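Universal stress protein (PDB 3LOQ) probably acts in the stress response as a nucleotide-binding member of the universal stress protein A family and carries bound AMP in the crystal. Local coordinates at residues I255-R260 with E275-R280; G237-A242 with G271-S276. All blocks are in the same frame, centred on the assembly; numbering follows the deposited sequence.

Contact 1 of 2, residues I255-R260 with E275-R280; sequences IFMGSR and ESVIRR. With ACT (acetate ion), chain I; ACT (acetate ion), chain K; ACT (acetate ion), chain H.
The first torsion of V277, at 165°, swings CG1 clear of the backbone N and points it at strand 254-258, where this one methyl bridges two strand residues. I255 CD1 lies 4.0 Å from V277 CG1, the two branched side chains meeting at a slant. The second partner is the selenium of M257, a selenomethionine. M257, whose CB already faces the helix, lays SE 4.0 Å from V277 CG1, the two side chains running past each other in opposite senses. A bend at chi3 (-47°) then carries M257 CE away toward the acetate of chain K, whose CH3 is 4.0 Å from it. All three side chains are buried, and the contact between them is purely apolar. F256, between I255 and M257, packs instead on helix 181-197, on the other side of the sheet.

On the far side of the helix from the strand, R279 NH1 forms a salt bridge with E275 OE1 at 2.8 Å, and the same carboxylate also pairs with K136 and K139 of helix 136-142, linking this helix to the AMP-carrying half of the chain. At the end of the strand, G258 N makes a long, weak bond of 3.4 Å to OXT of the acetate of chain H; just beyond it, S259 OG donates to OXT of acetate K at 3.2 Å.

The G-S-R sequence of 258-260 repeats that of the AMP-binding G130 and R132, so the acetates here may mark the equivalent corner of the second domain. Strand 254-258, the helical connection of 265-271 and 273-280, and the parallel strand 285-288 form a beta-alpha-beta crossover of the Rossmann-like universal stress protein fold.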
loop_
_atom_site.group_PDB
_atom_site.type_symbol
_atom_site.label_atom_id
_atom_site.label_comp_id
_atom_site.label_asym_id
_atom_site.label_seq_id
_atom_site.Cartn_x
_atom_site.Cartn_y
_atom_site.Cartn_z
ATOM N N ILE A 255 8.282 -2.236 2.731
ATOM C CA ILE A 255 7.842 -2.893 3.954
ATOM C C ILE A 255 6.468 -3.502 3.718
ATOM O O ILE A 255 5.574 -2.821 3.217
ATOM C CB ILE A 255 7.726 -1.899 5.110
ATOM C CG1 ILE A 255 9.101 -1.365 5.495
ATOM C CG2 ILE A 255 7.092 -2.576 6.318
ATOM C CD1 ILE A 255 9.041 -0.081 6.330
ATOM N N PHE A 256 6.308 -4.788 4.040
ATOM C CA PHE A 256 5.007 -5.440 3.935
ATOM C C PHE A 256 4.506 -5.642 5.352
ATOM O O PHE A 256 5.288 -5.978 6.249
ATOM C CB PHE A 256 5.100 -6.800 3.259
ATOM C CG PHE A 256 5.206 -6.752 1.759
ATOM C CD1 PHE A 256 5.603 -5.602 1.102
ATOM C CD2 PHE A 256 4.933 -7.891 1.002
ATOM C CE1 PHE A 256 5.715 -5.568 -0.294
ATOM C CE2 PHE A 256 5.040 -7.870 -0.385
ATOM C CZ PHE A 256 5.434 -6.701 -1.034
HETATM N N MSE A 257 3.210 -5.451 5.563
HETATM C CA MSE A 257 2.634 -5.694 6.886
HETATM C C MSE A 257 1.149 -6.036 6.787
HETATM O O MSE A 257 0.543 -5.918 5.722
HETATM C CB MSE A 257 2.863 -4.483 7.803
HETATM C CG MSE A 257 2.208 -3.198 7.333
HETATM SE SE MSE A 257 2.952 -1.589 8.199
HETATM C CE MSE A 257 2.937 -2.169 10.062
ATOM N N GLY A 258 0.570 -6.467 7.901
ATOM C CA GLY A 258 -0.843 -6.776 7.958
ATOM C C GLY A 258 -1.586 -5.805 8.848
ATOM O O GLY A 258 -0.998 -5.200 9.728
ATOM N N SER A 259 -2.885 -5.657 8.626
ATOM C CA SER A 259 -3.707 -4.833 9.503
ATOM C C SER A 259 -5.127 -5.343 9.561
ATOM O O SER A 259 -5.758 -5.531 8.516
ATOM C CB SER A 259 -3.741 -3.383 9.017
ATOM O OG SER A 259 -4.693 -2.639 9.770
ATOM N N ARG A 260 -5.644 -5.531 10.776
ATOM C CA ARG A 260 -7.020 -5.984 10.952
ATOM C C ARG A 260 -8.013 -4.821 10.845
ATOM O O ARG A 260 -9.220 -5.037 10.801
ATOM C CB ARG A 260 -7.191 -6.703 12.287
ATOM C CG ARG A 260 -7.076 -5.791 13.471
ATOM C CD ARG A 260 -6.176 -6.382 14.526
ATOM N NE ARG A 260 -6.803 -7.494 15.227
ATOM C CZ ARG A 260 -6.143 -8.564 15.666
ATOM N NH1 ARG A 260 -4.829 -8.672 15.464
ATOM N NH2 ARG A 260 -6.795 -9.534 16.301
ATOM N N GLU A 275 0.035 3.407 10.883
ATOM C CA GLU A 275 0.022 4.830 10.570
ATOM C C GLU A 275 1.425 5.417 10.764
ATOM O O GLU A 275 1.922 6.151 9.902
ATOM C CB GLU A 275 -1.020 5.612 11.391
ATOM C CG GLU A 275 -1.205 7.077 10.898
ATOM C CD GLU A 275 -0.069 8.004 11.340
ATOM O OE1 GLU A 275 0.603 7.680 12.347
ATOM O OE2 GLU A 275 0.151 9.053 10.691
ATOM N N SER A 276 2.057 5.090 11.890
ATOM C CA SER A 276 3.413 5.559 12.140
ATOM C C SER A 276 4.432 5.028 11.123
ATOM O O SER A 276 5.260 5.781 10.604
ATOM C CB SER A 276 3.850 5.195 13.553
ATOM O OG SER A 276 3.011 5.819 14.491
ATOM N N VAL A 277 4.393 3.730 10.855
ATOM C CA VAL A 277 5.330 3.150 9.909
ATOM C C VAL A 277 5.161 3.807 8.549
ATOM O O VAL A 277 6.130 4.277 7.945
ATOM C CB VAL A 277 5.160 1.616 9.792
ATOM C CG1 VAL A 277 5.873 1.063 8.529
ATOM C CG2 VAL A 277 5.678 0.948 11.048
ATOM N N ILE A 278 3.923 3.841 8.074
ATOM C CA ILE A 278 3.628 4.392 6.766
ATOM C C ILE A 278 4.062 5.858 6.672
ATOM O O ILE A 278 4.607 6.291 5.659
ATOM C CB ILE A 278 2.123 4.277 6.454
ATOM C CG1 ILE A 278 1.728 2.806 6.283
ATOM C CG2 ILE A 278 1.759 5.098 5.212
ATOM C CD1 ILE A 278 0.252 2.573 6.213
ATOM N N ARG A 279 3.854 6.614 7.738
ATOM C CA ARG A 279 4.108 8.049 7.682
ATOM C C ARG A 279 5.597 8.375 7.614
ATOM O O ARG A 279 5.986 9.272 6.890
ATOM C CB ARG A 279 3.495 8.740 8.885
ATOM C CG ARG A 279 3.537 10.264 8.827
ATOM C CD ARG A 279 2.789 10.855 10.038
ATOM N NE ARG A 279 3.716 11.047 11.134
ATOM C CZ ARG A 279 3.726 10.359 12.266
ATOM N NH1 ARG A 279 2.825 9.420 12.507
ATOM N NH2 ARG A 279 4.655 10.636 13.167
ATOM N N ARG A 280 6.418 7.627 8.351
ATOM C CA ARG A 280 7.835 7.940 8.483
ATOM C C ARG A 280 8.702 7.091 7.561
ATOM O O ARG A 280 9.919 7.282 7.486
ATOM C CB ARG A 280 8.285 7.782 9.944
ATOM C CG ARG A 280 7.244 8.276 10.949
ATOM C CD ARG A 280 7.848 8.877 12.207
ATOM N NE ARG A 280 8.565 7.905 13.026
ATOM C CZ ARG A 280 9.848 8.023 13.357
ATOM N NH1 ARG A 280 10.539 9.075 12.926
ATOM N NH2 ARG A 280 10.441 7.095 14.111
HETATM C C ACT I . -2.459 -6.260 13.814
HETATM O O ACT I . -1.750 -5.816 14.749
HETATM O OXT ACT I . -2.344 -7.508 13.570
HETATM C CH3 ACT I . -3.372 -5.310 13.066
HETATM C C ACT K . -1.405 -1.872 12.304
HETATM O O ACT K . -1.134 -1.329 13.406
HETATM O OXT ACT K . -2.417 -1.409 11.692
HETATM C CH3 ACT K . -0.555 -3.010 11.774
HETATM C C ACT H . 2.459 -6.596 12.053
HETATM O O ACT H . 3.231 -7.485 12.537
HETATM O OXT ACT H . 1.806 -6.930 10.992
HETATM C CH3 ACT H . 2.381 -5.212 12.712
#

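Contact 2 of 2, residues G237-A242 with G271-S276; sequences GTPHKA and GSTSES. With ACT (acetate ion), chain K.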
loop_
_atom_site.group_PDB
_atom_site.type_symbol
_atom_site.label_atom_id
_atom_site.label_comp_id
_atom_site.label_asym_id
_atom_site.label_seq_id
_atom_site.Cartn_x
_atom_site.Cartn_y
_atom_site.Cartn_z
ATOM N N GLY A 237 10.866 -3.370 21.846
ATOM C CA GLY A 237 10.571 -1.950 21.868
ATOM C C GLY A 237 9.268 -1.592 21.202
ATOM O O GLY A 237 8.441 -2.454 20.930
ATOM N N THR A 238 9.082 -0.303 20.959
ATOM C CA THR A 238 7.915 0.175 20.236
ATOM C C THR A 238 7.957 -0.370 18.817
ATOM O O THR A 238 8.948 -0.202 18.107
ATOM C CB THR A 238 7.867 1.711 20.203
ATOM O OG1 THR A 238 7.920 2.212 21.542
ATOM C CG2 THR A 238 6.591 2.190 19.553
ATOM N N PRO A 239 6.880 -1.046 18.411
ATOM C CA PRO A 239 6.838 -1.676 17.093
ATOM C C PRO A 239 7.217 -0.763 15.933
ATOM O O PRO A 239 8.094 -1.126 15.146
ATOM C CB PRO A 239 5.391 -2.145 16.989
ATOM C CG PRO A 239 5.051 -2.519 18.426
ATOM C CD PRO A 239 5.729 -1.438 19.249
ATOM N N HIS A 240 6.596 0.400 15.811
ATOM C CA HIS A 240 6.900 1.224 14.653
ATOM C C HIS A 240 8.354 1.668 14.651
ATOM O O HIS A 240 8.933 1.897 13.596
ATOM C CB HIS A 240 5.942 2.416 14.525
ATOM C CG HIS A 240 6.186 3.512 15.512
ATOM N ND1 HIS A 240 5.433 3.662 16.656
ATOM C CD2 HIS A 240 7.079 4.532 15.510
ATOM C CE1 HIS A 240 5.863 4.718 17.327
ATOM N NE2 HIS A 240 6.860 5.264 16.652
ATOM N N LYS A 241 8.945 1.776 15.837
ATOM C CA LYS A 241 10.329 2.208 15.957
ATOM C C LYS A 241 11.270 1.108 15.519
ATOM O O LYS A 241 12.213 1.351 14.754
ATOM C CB LYS A 241 10.651 2.618 17.396
ATOM C CG LYS A 241 10.196 4.030 17.745
ATOM C CD LYS A 241 10.476 4.348 19.207
ATOM C CE LYS A 241 10.040 5.757 19.565
ATOM N NZ LYS A 241 10.269 6.041 21.006
ATOM N N ALA A 242 11.019 -0.103 16.012
ATOM C CA ALA A 242 11.864 -1.239 15.668
ATOM C C ALA A 242 11.787 -1.562 14.175
ATOM O O ALA A 242 12.790 -1.878 13.543
ATOM C CB ALA A 242 11.500 -2.454 16.509
ATOM N N GLY A 271 -3.199 5.617 17.205
ATOM C CA GLY A 271 -2.328 4.634 17.817
ATOM C C GLY A 271 -1.926 3.400 17.025
ATOM O O GLY A 271 -1.330 2.494 17.589
ATOM N N SER A 272 -2.236 3.325 15.739
ATOM C CA SER A 272 -1.849 2.113 15.020
ATOM C C SER A 272 -0.358 2.110 14.672
ATOM O O SER A 272 0.266 3.154 14.518
ATOM C CB SER A 272 -2.705 1.883 13.770
ATOM O OG SER A 272 -2.289 2.678 12.671
ATOM N N THR A 273 0.199 0.916 14.567
ATOM C CA THR A 273 1.579 0.721 14.154
ATOM C C THR A 273 1.745 1.113 12.688
ATOM O O THR A 273 2.765 1.659 12.296
ATOM C CB THR A 273 1.962 -0.750 14.356
ATOM O OG1 THR A 273 1.975 -1.022 15.759
ATOM C CG2 THR A 273 3.320 -1.073 13.776
ATOM N N SER A 274 0.724 0.830 11.889
ATOM C CA SER A 274 0.769 1.097 10.464
ATOM C C SER A 274 0.784 2.596 10.141
ATOM O O SER A 274 1.456 3.018 9.206
ATOM C CB SER A 274 -0.422 0.437 9.770
ATOM O OG SER A 274 -1.629 1.075 10.152
ATOM N N GLU A 275 0.035 3.407 10.883
ATOM C CA GLU A 275 0.022 4.830 10.570
ATOM C C GLU A 275 1.425 5.417 10.764
ATOM O O GLU A 275 1.922 6.151 9.902
ATOM C CB GLU A 275 -1.020 5.612 11.391
ATOM C CG GLU A 275 -1.205 7.077 10.898
ATOM C CD GLU A 275 -0.069 8.004 11.340
ATOM O OE1 GLU A 275 0.603 7.680 12.347
ATOM O OE2 GLU A 275 0.151 9.053 10.691
ATOM N N SER A 276 2.057 5.090 11.890
ATOM C CA SER A 276 3.413 5.559 12.140
ATOM C C SER A 276 4.432 5.028 11.123
ATOM O O SER A 276 5.260 5.781 10.604
ATOM C CB SER A 276 3.850 5.195 13.553
ATOM O OG SER A 276 3.011 5.819 14.491
HETATM C C ACT K . -1.405 -1.872 12.304
HETATM O O ACT K . -1.134 -1.329 13.406
HETATM O OXT ACT K . -2.417 -1.409 11.692
HETATM C CH3 ACT K . -0.555 -3.010 11.774
#
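Two helix starts meet here: the first turn of helix 239-249 leans on the N-terminal turn of helix 273-280, close enough that the CA atoms of H240 and T273 are 5.4 Å apart. The imidazole of H240 does most of the touching. Its chi1 of 74°, with CG between the backbone N and the carbonyl carbon, puts the ring beside S276, and chi2 of -100° turns one face to it. S276 CB lies over that face in a CH-pi contact, 3.8 Å from the H240 ring centroid and 24° off the normal, displaced toward the CG side; S276 CB is 3.5 Å from H240 CG. Beside it, P239 CB abuts the branched end of T273, 3.8 Å from OG1 and 4.0 Å from CG2.

S272 is the N-cap of helix 273-280: its OG accepts from E275 N at 3.0 Å. The amides of T273 and S274 both turn to O of acetate K, T273 N at 2.9 Å, though both bonds are weak. S272, T273 and S274 follow a glycine just as the AMP-binding S144, V145 and S146 do, so this acetate probably marks the corresponding anion pocket.

Around the contact, helix 239-249 and helix 273-280 lie side by side on one face of the sheet, over strand 254-258, with strand 285-288 next in the chain.

How the contacts relate
Going from the N terminus, the chain enters contact 2 at 237-242, runs along helix 239-249, and turns into strand 254-258, where contact 1 opens at I255. After helix 265-271 it reaches 271-276, closing the longer loop of contact 2, and a turn later 275-280 closes contact 1. The two loops therefore overlap without one containing the other, and they share E275 and S276. They also touch directly: V277 CG2 lies 3.8 Å from H240 CB, and M257 CE 3.9 Å from T273 CG2. Together they fix helix 273-280 against both the strand beneath and the helix beside it, with acetate K next to both.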